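Local coordinates for protein glycoside transferase (Listeria monocytogenes, PDB 6R2M) that probably hydrolyses exopolysaccharide outside the cell as a glycoside hydrolase, though a transferase activity is also possible, at residues L55-L60 / F104-A109; A109-S114 / M125-L130. All blocks are in the same frame, centred on the assembly; numbering follows the deposited sequence.

Contact 1 of 2, residues L55-L60 / F104-A109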
# COMPACT_ATOMS: atom_id res chain seq x y z
N LEU A 55 -6.37 0.32 3.71
CA LEU A 55 -6.64 1.14 2.53
C LEU A 55 -7.99 1.85 2.65
O LEU A 55 -8.12 3.01 2.28
CB LEU A 55 -6.60 0.27 1.27
CG LEU A 55 -5.21 -0.09 0.78
CD1 LEU A 55 -5.30 -1.30 -0.12
CD2 LEU A 55 -4.56 1.10 0.06
N TYR A 56 -8.98 1.15 3.20
CA TYR A 56 -10.26 1.79 3.43
C TYR A 56 -10.13 2.92 4.43
O TYR A 56 -10.70 4.00 4.23
CB TYR A 56 -11.27 0.74 3.89
CG TYR A 56 -12.72 1.16 3.84
CD1 TYR A 56 -13.19 2.05 2.88
CD2 TYR A 56 -13.60 0.66 4.77
CE1 TYR A 56 -14.54 2.42 2.86
CE2 TYR A 56 -14.94 1.03 4.77
CZ TYR A 56 -15.39 1.90 3.80
OH TYR A 56 -16.73 2.25 3.82
N MET A 57 -9.37 2.71 5.51
CA MET A 57 -9.11 3.79 6.45
C MET A 57 -8.45 4.99 5.78
O MET A 57 -8.82 6.14 6.05
CB MET A 57 -8.23 3.29 7.59
CG MET A 57 -8.99 2.39 8.54
SD MET A 57 -7.95 1.50 9.75
CE MET A 57 -7.20 2.89 10.63
N GLU A 58 -7.46 4.73 4.92
CA GLU A 58 -6.81 5.80 4.18
C GLU A 58 -7.82 6.59 3.34
O GLU A 58 -7.84 7.83 3.37
CB GLU A 58 -5.71 5.19 3.30
CG GLU A 58 -4.91 6.18 2.51
CD GLU A 58 -3.76 5.52 1.77
OE1 GLU A 58 -3.30 4.44 2.20
OE2 GLU A 58 -3.29 6.09 0.76
N TYR A 59 -8.68 5.88 2.61
CA TYR A 59 -9.71 6.53 1.82
C TYR A 59 -10.64 7.37 2.69
O TYR A 59 -10.98 8.50 2.33
CB TYR A 59 -10.52 5.48 1.04
CG TYR A 59 -11.60 6.12 0.20
CD1 TYR A 59 -11.31 6.62 -1.06
CD2 TYR A 59 -12.89 6.27 0.70
CE1 TYR A 59 -12.28 7.23 -1.84
CE2 TYR A 59 -13.89 6.88 -0.07
CZ TYR A 59 -13.57 7.36 -1.33
OH TYR A 59 -14.54 8.00 -2.10
N LEU A 60 -11.04 6.85 3.85
CA LEU A 60 -12.02 7.54 4.68
C LEU A 60 -11.47 8.84 5.24
O LEU A 60 -12.22 9.80 5.41
CB LEU A 60 -12.49 6.61 5.80
CG LEU A 60 -13.25 5.42 5.23
CD1 LEU A 60 -13.43 4.39 6.31
CD2 LEU A 60 -14.61 5.78 4.57
N PHE A 104 2.46 -0.06 8.54
CA PHE A 104 2.82 1.29 8.09
C PHE A 104 1.60 2.02 7.55
O PHE A 104 1.38 3.20 7.85
CB PHE A 104 3.89 1.22 6.99
CG PHE A 104 5.25 0.78 7.47
CD1 PHE A 104 5.66 0.96 8.79
CD2 PHE A 104 6.12 0.18 6.56
CE1 PHE A 104 6.93 0.55 9.18
CE2 PHE A 104 7.38 -0.23 6.94
CZ PHE A 104 7.79 -0.04 8.27
N ARG A 105 0.81 1.35 6.72
CA ARG A 105 -0.36 1.98 6.13
C ARG A 105 -1.38 2.37 7.20
O ARG A 105 -1.91 3.48 7.18
CB ARG A 105 -1.00 1.06 5.10
CG ARG A 105 -2.16 1.73 4.39
CD ARG A 105 -2.86 0.77 3.43
NE ARG A 105 -1.94 0.27 2.41
CZ ARG A 105 -1.41 -0.94 2.40
NH1 ARG A 105 -1.67 -1.82 3.37
NH2 ARG A 105 -0.60 -1.29 1.40
N ILE A 106 -1.64 1.47 8.14
CA ILE A 106 -2.66 1.72 9.16
C ILE A 106 -2.21 2.85 10.09
O ILE A 106 -3.00 3.74 10.42
CB ILE A 106 -2.96 0.42 9.93
CG1 ILE A 106 -3.84 -0.48 9.05
CG2 ILE A 106 -3.67 0.70 11.25
CD1 ILE A 106 -3.89 -1.95 9.47
N THR A 107 -0.95 2.81 10.54
CA THR A 107 -0.49 3.85 11.45
C THR A 107 -0.42 5.19 10.76
O THR A 107 -0.78 6.21 11.35
CB THR A 107 0.87 3.50 12.06
OG1 THR A 107 1.85 3.28 11.03
CG2 THR A 107 0.75 2.26 12.92
N GLU A 108 -0.03 5.22 9.47
CA GLU A 108 -0.08 6.47 8.72
C GLU A 108 -1.50 7.02 8.67
O GLU A 108 -1.72 8.21 8.86
CB GLU A 108 0.47 6.27 7.31
CG GLU A 108 1.98 6.38 7.25
CD GLU A 108 2.46 7.77 7.64
OE1 GLU A 108 2.17 8.72 6.90
OE2 GLU A 108 3.12 7.90 8.68
N ALA A 109 -2.48 6.15 8.43
CA ALA A 109 -3.86 6.60 8.37
C ALA A 109 -4.32 7.15 9.71
O ALA A 109 -5.00 8.18 9.77
CB ALA A 109 -4.75 5.44 7.91
O HOH W 1 -1.47 2.85 0.95
O HOH W 2 -2.11 5.33 4.92

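Contact 2 of 2, residues A109-S114 / M125-L130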
# COMPACT_ATOMS: atom_id res chain seq x y z
N ALA A 109 -2.48 6.15 8.43
CA ALA A 109 -3.86 6.60 8.37
C ALA A 109 -4.32 7.15 9.71
O ALA A 109 -5.00 8.18 9.77
CB ALA A 109 -4.75 5.44 7.91
N LEU A 110 -3.91 6.50 10.80
CA LEU A 110 -4.26 6.97 12.13
C LEU A 110 -3.65 8.33 12.44
O LEU A 110 -4.31 9.19 13.04
CB LEU A 110 -3.83 5.95 13.18
CG LEU A 110 -4.71 4.70 13.27
CD1 LEU A 110 -3.97 3.66 14.07
CD2 LEU A 110 -6.06 4.98 13.91
N TYR A 111 -2.38 8.53 12.06
CA TYR A 111 -1.76 9.84 12.28
C TYR A 111 -2.51 10.92 11.52
O TYR A 111 -2.79 12.00 12.06
CB TYR A 111 -0.29 9.81 11.86
CG TYR A 111 0.64 9.12 12.84
CD1 TYR A 111 0.70 9.51 14.17
CD2 TYR A 111 1.47 8.11 12.41
CE1 TYR A 111 1.57 8.88 15.04
CE2 TYR A 111 2.33 7.47 13.27
CZ TYR A 111 2.38 7.87 14.58
OH TYR A 111 3.25 7.24 15.44
N GLN A 112 -2.83 10.65 10.25
CA GLN A 112 -3.53 11.64 9.44
C GLN A 112 -4.93 11.90 9.98
O GLN A 112 -5.38 13.04 10.02
CB GLN A 112 -3.61 11.17 7.98
CG GLN A 112 -2.26 11.07 7.30
CD GLN A 112 -1.54 12.40 7.25
OE1 GLN A 112 -0.36 12.50 7.58
NE2 GLN A 112 -2.27 13.44 6.85
N ALA A 113 -5.61 10.84 10.44
CA ALA A 113 -6.94 10.97 11.01
C ALA A 113 -6.92 11.73 12.33
O ALA A 113 -7.86 12.46 12.65
CB ALA A 113 -7.56 9.59 11.21
N SER A 114 -5.88 11.54 13.15
CA SER A 114 -5.78 12.30 14.39
C SER A 114 -5.82 13.80 14.13
O SER A 114 -6.41 14.56 14.90
CB SER A 114 -4.52 11.89 15.15
OG SER A 114 -3.36 12.50 14.60
N MET A 125 -2.55 5.85 19.58
CA MET A 125 -2.70 4.47 19.13
C MET A 125 -1.64 4.12 18.09
O MET A 125 -1.01 3.06 18.17
CB MET A 125 -4.11 4.26 18.56
CG MET A 125 -4.36 2.88 18.03
SD MET A 125 -6.09 2.75 17.47
CE MET A 125 -6.10 1.15 16.71
N ALA A 126 -1.42 5.01 17.12
CA ALA A 126 -0.42 4.75 16.09
C ALA A 126 0.98 4.70 16.68
O ALA A 126 1.80 3.86 16.27
CB ALA A 126 -0.52 5.81 14.99
N ASP A 127 1.28 5.59 17.64
CA ASP A 127 2.58 5.57 18.32
C ASP A 127 2.87 4.19 18.89
O ASP A 127 3.98 3.66 18.75
CB ASP A 127 2.63 6.59 19.47
CG ASP A 127 2.77 8.05 19.04
OD1 ASP A 127 3.05 8.36 17.87
OD2 ASP A 127 2.59 8.93 19.93
N LYS A 128 1.87 3.61 19.55
CA LYS A 128 2.05 2.35 20.27
C LYS A 128 2.26 1.22 19.29
O LYS A 128 3.18 0.40 19.45
CB LYS A 128 0.84 2.06 21.17
CG LYS A 128 0.52 3.11 22.21
CD LYS A 128 1.70 3.99 22.53
CE LYS A 128 1.27 5.24 23.26
NZ LYS A 128 1.10 6.39 22.43
N ILE A 129 1.43 1.17 18.25
CA ILE A 129 1.56 0.10 17.25
C ILE A 129 2.89 0.22 16.52
O ILE A 129 3.63 -0.76 16.37
CB ILE A 129 0.38 0.14 16.27
CG1 ILE A 129 -0.91 -0.26 16.99
CG2 ILE A 129 0.61 -0.81 15.10
CD1 ILE A 129 -2.16 0.08 16.18
N LEU A 130 3.22 1.43 16.05
CA LEU A 130 4.38 1.58 15.18
C LEU A 130 5.68 1.37 15.95
O LEU A 130 6.64 0.81 15.41
CB LEU A 130 4.34 2.95 14.50
CG LEU A 130 5.38 3.24 13.42
CD1 LEU A 130 5.35 2.17 12.37
CD2 LEU A 130 5.12 4.60 12.81

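Contact 1 of 2, residues L55-L60 / F104-A109
Leu-55 and Arg-105 slide past each other at a slant, with the leucine branch against the arginine's bend: Leu-55 CG lies 3.6 Å from Arg-105 CD, and Leu-55 CD1 sits over one face of the guanidinium. Arg-105 reaches across because CG is anti to its backbone N (chi1 -176°) and the chain then bends at chi3. The extended side chain of Glu-58 meets it at about a right angle, OE1 resting 3.7 Å from Arg-105 CG. Carboxylate and guanidinium are nearly coplanar, 12° apart, yet Glu-58 OE1 stays 4.4 Å from Arg-105 NE. A water in the guanidinium plane fills that gap, donating a hydrogen bond to Glu-58 OE1 (2.7 Å) and accepting one from Arg-105 NE (3.0 Å); a second water donates to Arg-105 O and weakly to Glu-58 OE1. The direct salt bridge of Arg-105 is made by NH1 to Asp-102. Farther along, Met-57 CB packs 4.1 Å from Ala-109 CB, and a bend at chi3 leaves Met-57 CE beside Ile-106 CG2. Segments 55-60 and 104-109, on helices 50-62 and 100-116, run side by side, 24° from parallel, with helix 301-312 against Leu-55 and Glu-58, and helix 66-79 against Met-57.

Contact 2 of 2, residues A109-S114 / M125-L130
An antiparallel helical hairpin, made by the consecutive helices 100-116 and 120-136, has Tyr-111 laid across Ala-126 at its interface. Tyr-111 CG stands beside its own backbone N (chi1 -77°), which swings the ring over the other helix. The methyl of Ala-126 sits over the centre of one ring face, a CH-pi contact of 3.6 Å from CB to the ring centroid, only 12° off the normal. At the ring edge Tyr-111 OH donates to Asp-127 OD1, 2.7 Å away and in the ring plane; the carboxylate is turned 52° from the ring and offers its anti lone pair. Leu-130 CD2 meets the rim from another side, 4.0 Å from Tyr-111 CE2. Next to the tyrosine, Leu-110 CB packs 3.8 Å from Ala-126 CB, and Leu-110 CD1 touches CG and SD of Met-125, which also touches helix 66-79. Ring face and ring edge are therefore both engaged, which should restrict the ring's rotation, and one short bond satisfies its hydroxyl as donor. Together with Lys-128, whose NZ makes a long salt bridge to Asp-127 OD2, that bond would probably favour a charged carboxylate.

Overall arrangement
Following the chain from the N terminus, helix 50-62 comes first, helix 66-79 turns back beside it, and a loop stretch leads to helix 100-116, where contact 1 closes a loop of 43 residues. Contact 2 opens on the same helix and closes after just ten more residues on helix 120-136, so the two contacts stand in series and neither nests in the other. Ala-109 belongs to both segments of helix 100-116. Their centres are about 9 Å apart, and they also pack directly, Thr-107 CG2 against Ile-129 CG2. Helix 100-116 thus joins a roughly parallel neighbour to an antiparallel one, an arrangement consistent with an alpha/alpha toroid.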